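Local atomic coordinates of alcohol oxidase (Myceliophthora thermophila, PDB entry 6F74), a protein that binds FAD and, as a VAO-type flavoprotein of the oxygen-dependent FAD-linked oxidoreductase family, probably oxidises alcohols. Residues S433-L445 against L530-G544. Residues are numbered along the deposited sequence; the frame is centred on the assembly and turned at random.
With FAD (flavin-adenine dinucleotide), chain I.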
loop_
_atom_site.group_PDB
_atom_site.type_symbol
_atom_site.label_atom_id
_atom_site.label_comp_id
_atom_site.label_asym_id
_atom_site.label_seq_id
_atom_site.Cartn_x
_atom_site.Cartn_y
_atom_site.Cartn_z
ATOM N N SER A 433 -7.944 4.151 7.061
ATOM C CA SER A 433 -7.088 3.055 7.522
ATOM C C SER A 433 -6.366 3.492 8.780
ATOM O O SER A 433 -5.747 4.564 8.795
ATOM C CB SER A 433 -6.065 2.689 6.449
ATOM O OG SER A 433 -5.445 1.487 6.839
ATOM N N ILE A 434 -6.514 2.694 9.828
ATOM C CA ILE A 434 -5.765 2.863 11.085
ATOM C C ILE A 434 -5.245 1.483 11.452
ATOM O O ILE A 434 -5.917 0.692 12.104
ATOM C CB ILE A 434 -6.610 3.458 12.241
ATOM C CG1 ILE A 434 -7.414 4.663 11.725
ATOM C CG2 ILE A 434 -5.679 3.832 13.404
ATOM C CD1 ILE A 434 -8.198 5.394 12.789
ATOM N N ILE A 435 -4.043 1.196 10.953
ATOM C CA ILE A 435 -3.405 -0.092 11.130
ATOM C C ILE A 435 -1.977 0.082 11.608
ATOM O O ILE A 435 -1.390 1.188 11.535
ATOM C CB ILE A 435 -3.432 -0.930 9.821
ATOM C CG1 ILE A 435 -2.664 -0.222 8.694
ATOM C CG2 ILE A 435 -4.877 -1.206 9.402
ATOM C CD1 ILE A 435 -2.461 -1.027 7.411
ATOM N N THR A 436 -1.428 -1.026 12.093
ATOM C CA THR A 436 0.012 -1.124 12.409
ATOM C C THR A 436 0.541 -2.400 11.768
ATOM O O THR A 436 -0.197 -3.382 11.609
ATOM C CB THR A 436 0.256 -1.128 13.932
ATOM O OG1 THR A 436 1.645 -1.234 14.210
ATOM C CG2 THR A 436 -0.546 -2.287 14.633
ATOM N N SER A 437 1.796 -2.393 11.331
ATOM C CA SER A 437 2.372 -3.597 10.725
ATOM C C SER A 437 3.719 -3.884 11.366
ATOM O O SER A 437 4.439 -2.966 11.826
ATOM C CB SER A 437 2.481 -3.500 9.201
ATOM O OG SER A 437 3.142 -2.330 8.734
ATOM N N ARG A 438 3.997 -5.180 11.471
ATOM C CA ARG A 438 5.220 -5.656 12.065
ATOM C C ARG A 438 5.728 -6.875 11.318
ATOM O O ARG A 438 5.026 -7.888 11.189
ATOM C CB ARG A 438 5.025 -5.975 13.536
ATOM C CG ARG A 438 6.353 -6.085 14.290
ATOM C CD ARG A 438 6.972 -4.724 14.511
ATOM N NE ARG A 438 8.301 -4.784 15.105
ATOM C CZ ARG A 438 9.173 -3.765 15.111
ATOM N NH1 ARG A 438 8.872 -2.585 14.545
ATOM N NH2 ARG A 438 10.363 -3.931 15.686
ATOM N N LEU A 439 6.937 -6.747 10.786
ATOM C CA LEU A 439 7.626 -7.872 10.187
ATOM C C LEU A 439 8.045 -8.791 11.340
ATOM O O LEU A 439 8.520 -8.307 12.374
ATOM C CB LEU A 439 8.821 -7.414 9.369
ATOM C CG LEU A 439 8.576 -6.957 7.917
ATOM C CD1 LEU A 439 7.648 -5.734 7.848
ATOM C CD2 LEU A 439 9.928 -6.612 7.299
ATOM N N ILE A 440 7.841 -10.094 11.169
ATOM C CA ILE A 440 8.115 -11.099 12.216
ATOM C C ILE A 440 9.233 -12.053 11.790
ATOM O O ILE A 440 9.089 -12.765 10.791
ATOM C CB ILE A 440 6.858 -11.936 12.534
ATOM C CG1 ILE A 440 5.666 -11.035 12.852
ATOM C CG2 ILE A 440 7.110 -12.876 13.690
ATOM C CD1 ILE A 440 5.857 -10.038 13.978
ATOM N N ASN A 441 10.329 -12.055 12.560
ATOM C CA ASN A 441 11.463 -12.981 12.336
ATOM C C ASN A 441 11.189 -14.333 13.035
ATOM O O ASN A 441 10.503 -14.366 14.058
ATOM C CB ASN A 441 12.772 -12.362 12.840
ATOM C CG ASN A 441 12.739 -12.052 14.326
ATOM O OD1 ASN A 441 11.843 -11.363 14.793
ATOM N ND2 ASN A 441 13.704 -12.598 15.077
ATOM N N PRO A 442 11.723 -15.450 12.503
ATOM C CA PRO A 442 11.385 -16.764 13.084
ATOM C C PRO A 442 11.651 -16.915 14.579
ATOM O O PRO A 442 10.879 -17.580 15.279
ATOM C CB PRO A 442 12.275 -17.740 12.318
ATOM C CG PRO A 442 12.643 -17.036 11.065
ATOM C CD PRO A 442 12.663 -15.570 11.375
ATOM N N GLU A 443 12.745 -16.302 15.032
ATOM C CA GLU A 443 13.219 -16.383 16.416
ATOM C C GLU A 443 12.258 -15.728 17.406
ATOM O O GLU A 443 12.316 -16.023 18.590
ATOM C CB GLU A 443 14.607 -15.710 16.579
ATOM C CG GLU A 443 15.738 -16.376 15.766
ATOM C CD GLU A 443 15.830 -15.902 14.311
ATOM O OE1 GLU A 443 15.075 -14.992 13.935
ATOM O OE2 GLU A 443 16.604 -16.474 13.524
ATOM N N ALA A 444 11.407 -14.822 16.927
ATOM C CA ALA A 444 10.384 -14.203 17.771
ATOM C C ALA A 444 9.244 -15.175 18.098
ATOM O O ALA A 444 8.418 -14.849 18.954
ATOM C CB ALA A 444 9.829 -12.957 17.105
ATOM N N LEU A 445 9.220 -16.359 17.477
ATOM C CA LEU A 445 8.076 -17.265 17.547
ATOM C C LEU A 445 8.330 -18.607 18.185
ATOM O O LEU A 445 7.481 -19.468 18.154
ATOM C CB LEU A 445 7.558 -17.536 16.129
ATOM C CG LEU A 445 7.090 -16.333 15.342
ATOM C CD1 LEU A 445 6.992 -16.756 13.878
ATOM C CD2 LEU A 445 5.759 -15.842 15.869
ATOM N N LEU A 530 3.030 -5.996 19.150
ATOM C CA LEU A 530 3.742 -6.551 18.000
ATOM C C LEU A 530 5.230 -6.273 18.069
ATOM O O LEU A 530 6.034 -7.138 17.687
ATOM C CB LEU A 530 3.172 -6.024 16.691
ATOM C CG LEU A 530 1.776 -6.496 16.300
ATOM C CD1 LEU A 530 1.326 -5.834 15.006
ATOM C CD2 LEU A 530 1.685 -8.026 16.200
ATOM N N LYS A 531 5.596 -5.081 18.558
ATOM C CA LYS A 531 6.997 -4.717 18.763
ATOM C C LYS A 531 7.641 -5.527 19.832
ATOM O O LYS A 531 8.789 -5.950 19.665
ATOM C CB LYS A 531 7.163 -3.214 19.069
ATOM C CG LYS A 531 6.997 -2.363 17.832
ATOM C CD LYS A 531 7.415 -0.909 17.980
ATOM C CE LYS A 531 7.018 -0.140 16.722
ATOM N NZ LYS A 531 7.395 1.314 16.690
ATOM N N LYS A 532 6.922 -5.749 20.938
ATOM C CA LYS A 532 7.414 -6.612 22.006
ATOM C C LYS A 532 7.646 -8.035 21.528
ATOM O O LYS A 532 8.637 -8.664 21.913
ATOM C CB LYS A 532 6.454 -6.618 23.197
ATOM C CG LYS A 532 6.965 -7.437 24.392
ATOM C CD LYS A 532 6.096 -7.216 25.628
ATOM C CE LYS A 532 6.530 -8.103 26.762
ATOM N NZ LYS A 532 5.424 -8.260 27.742
ATOM N N LEU A 533 6.736 -8.557 20.713
ATOM C CA LEU A 533 6.938 -9.855 20.075
ATOM C C LEU A 533 8.166 -9.895 19.175
ATOM O O LEU A 533 8.982 -10.813 19.302
ATOM C CB LEU A 533 5.734 -10.225 19.237
ATOM C CG LEU A 533 5.787 -11.574 18.503
ATOM C CD1 LEU A 533 5.937 -12.725 19.488
ATOM C CD2 LEU A 533 4.518 -11.696 17.664
ATOM N N ALA A 534 8.272 -8.929 18.264
ATOM C CA ALA A 534 9.424 -8.846 17.345
ATOM C C ALA A 534 10.124 -7.491 17.414
ATOM O O ALA A 534 9.874 -6.629 16.581
ATOM C CB ALA A 534 8.986 -9.147 15.924
ATOM N N PRO A 535 11.035 -7.301 18.404
ATOM C CA PRO A 535 11.585 -5.957 18.632
ATOM C C PRO A 535 12.719 -5.542 17.711
ATOM O O PRO A 535 13.078 -4.375 17.691
ATOM C CB PRO A 535 12.046 -6.012 20.090
ATOM C CG PRO A 535 12.450 -7.437 20.284
ATOM C CD PRO A 535 11.563 -8.266 19.383
ATOM N N ASN A 536 13.270 -6.475 16.941
ATOM C CA ASN A 536 14.465 -6.213 16.135
ATOM C C ASN A 536 14.209 -6.064 14.664
ATOM O O ASN A 536 15.158 -6.041 13.907
ATOM C CB ASN A 536 15.455 -7.373 16.359
ATOM C CG ASN A 536 15.815 -7.534 17.823
ATOM O OD1 ASN A 536 15.968 -6.528 18.563
ATOM N ND2 ASN A 536 15.965 -8.780 18.257
ATOM N N THR A 537 12.944 -5.938 14.253
ATOM C CA THR A 537 12.574 -5.939 12.843
ATOM C C THR A 537 12.121 -4.550 12.353
ATOM O O THR A 537 12.933 -3.645 12.194
ATOM C CB THR A 537 11.502 -7.022 12.595
ATOM O OG1 THR A 537 10.377 -6.794 13.442
ATOM C CG2 THR A 537 12.078 -8.432 12.928
ATOM N N GLY A 538 10.825 -4.345 12.154
ATOM C CA GLY A 538 10.307 -3.111 11.584
ATOM C C GLY A 538 8.895 -3.370 11.086
ATOM O O GLY A 538 8.259 -4.389 11.419
ATOM N N GLY A 539 8.398 -2.401 10.322
ATOM C CA GLY A 539 7.050 -2.437 9.785
ATOM C C GLY A 539 7.117 -2.197 8.302
ATOM O O GLY A 539 8.206 -2.107 7.725
ATOM N N TYR A 540 5.926 -2.077 7.711
ATOM C CA TYR A 540 5.727 -1.922 6.274
ATOM C C TYR A 540 5.056 -0.565 6.004
ATOM O O TYR A 540 3.881 -0.381 6.318
ATOM C CB TYR A 540 4.832 -3.047 5.757
ATOM C CG TYR A 540 4.548 -2.993 4.279
ATOM C CD1 TYR A 540 5.538 -2.637 3.367
ATOM C CD2 TYR A 540 3.302 -3.330 3.779
ATOM C CE1 TYR A 540 5.294 -2.607 2.002
ATOM C CE2 TYR A 540 3.038 -3.277 2.398
ATOM C CZ TYR A 540 4.049 -2.929 1.518
ATOM O OH TYR A 540 3.788 -2.875 0.152
ATOM N N MET A 541 5.800 0.372 5.413
ATOM C CA MET A 541 5.345 1.753 5.240
ATOM C C MET A 541 4.005 1.868 4.512
ATOM O O MET A 541 3.139 2.638 4.917
ATOM C CB MET A 541 6.430 2.609 4.586
ATOM C CG MET A 541 6.736 2.298 3.140
ATOM S SD MET A 541 8.094 3.343 2.546
ATOM C CE MET A 541 9.451 2.289 3.098
ATOM N N ASN A 542 3.824 1.069 3.464
ATOM C CA ASN A 542 2.638 1.170 2.597
ATOM C C ASN A 542 1.351 0.773 3.294
ATOM O O ASN A 542 0.265 1.274 2.938
ATOM C CB ASN A 542 2.792 0.306 1.328
ATOM C CG ASN A 542 3.766 0.874 0.331
ATOM O OD1 ASN A 542 4.153 2.044 0.414
ATOM N ND2 ASN A 542 4.158 0.050 -0.655
ATOM N N GLU A 543 1.476 -0.144 4.251
ATOM C CA GLU A 543 0.351 -0.608 5.059
ATOM C C GLU A 543 0.892 -0.666 6.477
ATOM O O GLU A 543 1.294 -1.724 6.983
ATOM C CB GLU A 543 -0.194 -1.959 4.579
ATOM C CG GLU A 543 -0.926 -1.892 3.228
ATOM C CD GLU A 543 -1.230 -3.265 2.607
ATOM O OE1 GLU A 543 -0.431 -4.193 2.838
ATOM O OE2 GLU A 543 -2.248 -3.455 1.849
ATOM N N GLY A 544 0.902 0.499 7.101
ATOM C CA GLY A 544 1.587 0.675 8.357
ATOM C C GLY A 544 1.132 1.892 9.129
ATOM O O GLY A 544 0.196 2.583 8.741
HETATM P PA FAD I . -0.953 6.992 -4.680
HETATM O O1A FAD I . -1.880 7.426 -3.549
HETATM O O2A FAD I . -1.277 7.514 -6.045
HETATM O O5B FAD I . 0.512 7.409 -4.266
HETATM C C5B FAD I . 1.104 6.818 -3.142
HETATM C C4B FAD I . 2.363 7.589 -2.786
HETATM O O4B FAD I . 3.260 7.431 -3.873
HETATM C C3B FAD I . 2.207 9.077 -2.605
HETATM O O3B FAD I . 3.231 9.505 -1.699
HETATM C C2B FAD I . 2.538 9.658 -3.958
HETATM O O2B FAD I . 3.148 10.955 -3.933
HETATM C C1B FAD I . 3.563 8.683 -4.471
HETATM N N9A FAD I . 3.600 8.486 -5.924
HETATM C C8A FAD I . 2.670 7.881 -6.675
HETATM N N7A FAD I . 3.048 7.840 -7.967
HETATM C C5A FAD I . 4.243 8.419 -8.034
HETATM C C6A FAD I . 5.186 8.680 -9.121
HETATM N N6A FAD I . 4.833 8.272 -10.361
HETATM N N1A FAD I . 6.342 9.324 -8.810
HETATM C C2A FAD I . 6.621 9.704 -7.536
HETATM N N3A FAD I . 5.799 9.472 -6.479
HETATM C C4A FAD I . 4.617 8.837 -6.686
HETATM N N1 FAD I . -0.094 -2.948 -1.349
HETATM C C2 FAD I . 0.502 -4.160 -1.401
HETATM O O2 FAD I . 1.725 -4.245 -1.118
HETATM N N3 FAD I . -0.164 -5.272 -1.773
HETATM C C4 FAD I . -1.472 -5.259 -2.082
HETATM O O4 FAD I . -2.092 -6.294 -2.407
HETATM C C4X FAD I . -2.205 -3.977 -2.031
HETATM N N5 FAD I . -3.520 -3.904 -2.322
HETATM C C5X FAD I . -4.163 -2.710 -2.275
HETATM C C6 FAD I . -5.518 -2.650 -2.598
HETATM C C7 FAD I . -6.215 -1.455 -2.585
HETATM C C7M FAD I . -7.678 -1.574 -2.935
HETATM C C8 FAD I . -5.502 -0.194 -2.233
HETATM C C8M FAD I . -6.181 1.169 -2.240
HETATM C C9 FAD I . -4.156 -0.252 -1.887
HETATM C C9A FAD I . -3.437 -1.460 -1.899
HETATM N N10 FAD I . -2.053 -1.552 -1.583
HETATM C C10 FAD I . -1.417 -2.800 -1.635
HETATM C "C1'" FAD I . -1.258 -0.394 -1.112
HETATM C "C2'" FAD I . -0.393 0.355 -2.071
HETATM O "O2'" FAD I . 0.828 -0.371 -2.193
HETATM C "C3'" FAD I . -0.075 1.738 -1.491
HETATM O "O3'" FAD I . -1.269 2.427 -1.080
HETATM C "C4'" FAD I . 0.707 2.597 -2.475
HETATM O "O4'" FAD I . 0.988 3.868 -1.881
HETATM C "C5'" FAD I . -0.052 2.774 -3.781
HETATM O "O5'" FAD I . 0.697 3.567 -4.685
HETATM P P FAD I . -0.192 4.387 -5.706
HETATM O O1P FAD I . -1.214 3.482 -6.336
HETATM O O2P FAD I . 0.759 5.151 -6.566
HETATM O O3P FAD I . -0.958 5.369 -4.672
HETATM O O HOH W 1 -2.826 3.145 9.140
#
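Arg438 reaches over the end of helix 512-533 and grips Ala534 side-on: NE lies 2.8 Å and NH2 2.9 Å from Ala534 O, both bonds in the guanidinium plane. That carbonyl belongs to the first residue past the helix, where the chain enters the type I turn Ala534-Thr537. Arg438 CG stands anti to the backbone N (chi1 -163°) and the chain bends at chi2 (74°), which swings the flat group into a slot with Gly538 N over the centre of one face and Lys531 CG, 3.6 Å above the plane, on the other. Lys531 NZ makes a salt bridge with Asp548. With an alanine in place of Arg438, Ala534 O is likely to lose the two donors that grip it, and a gap would open between Lys531 CG and Gly538.

Two hydroxyls tie side chain to backbone. Thr537 OG1 donates to Leu439 O at 2.6 Å, near the bond from Leu439 N to Gly538 O. Ser437 OG accepts from Tyr540 N at 3.0 Å and donates to Glu543 O at 2.6 Å, joining two backbone groups three residues apart.

Strand 435-440 is an edge strand of a seven-stranded antiparallel sheet, paired with 498-503; the end of helix 512-533 packs against strand 435-440, and the chain from Thr537 to Gly544 follows its other edge toward the flavin. There Tyr540 OH donates to FAD O2 at 2.8 Å, Asn542 ND2 bonds back to that hydroxyl, and Glu543 holds His246 through OE1.

Apolar packing holds the strand to the helix end. Leu530 CB lies against Arg438 CB, and its CD1 meets Thr436 CG2. Ile440 CD1 sits 3.8 Å from Ala534 CB, which Ala444 CB also touches while resting on Leu533 O. Toward Gly544, Ile435 CD1 packs on Glu543 CB.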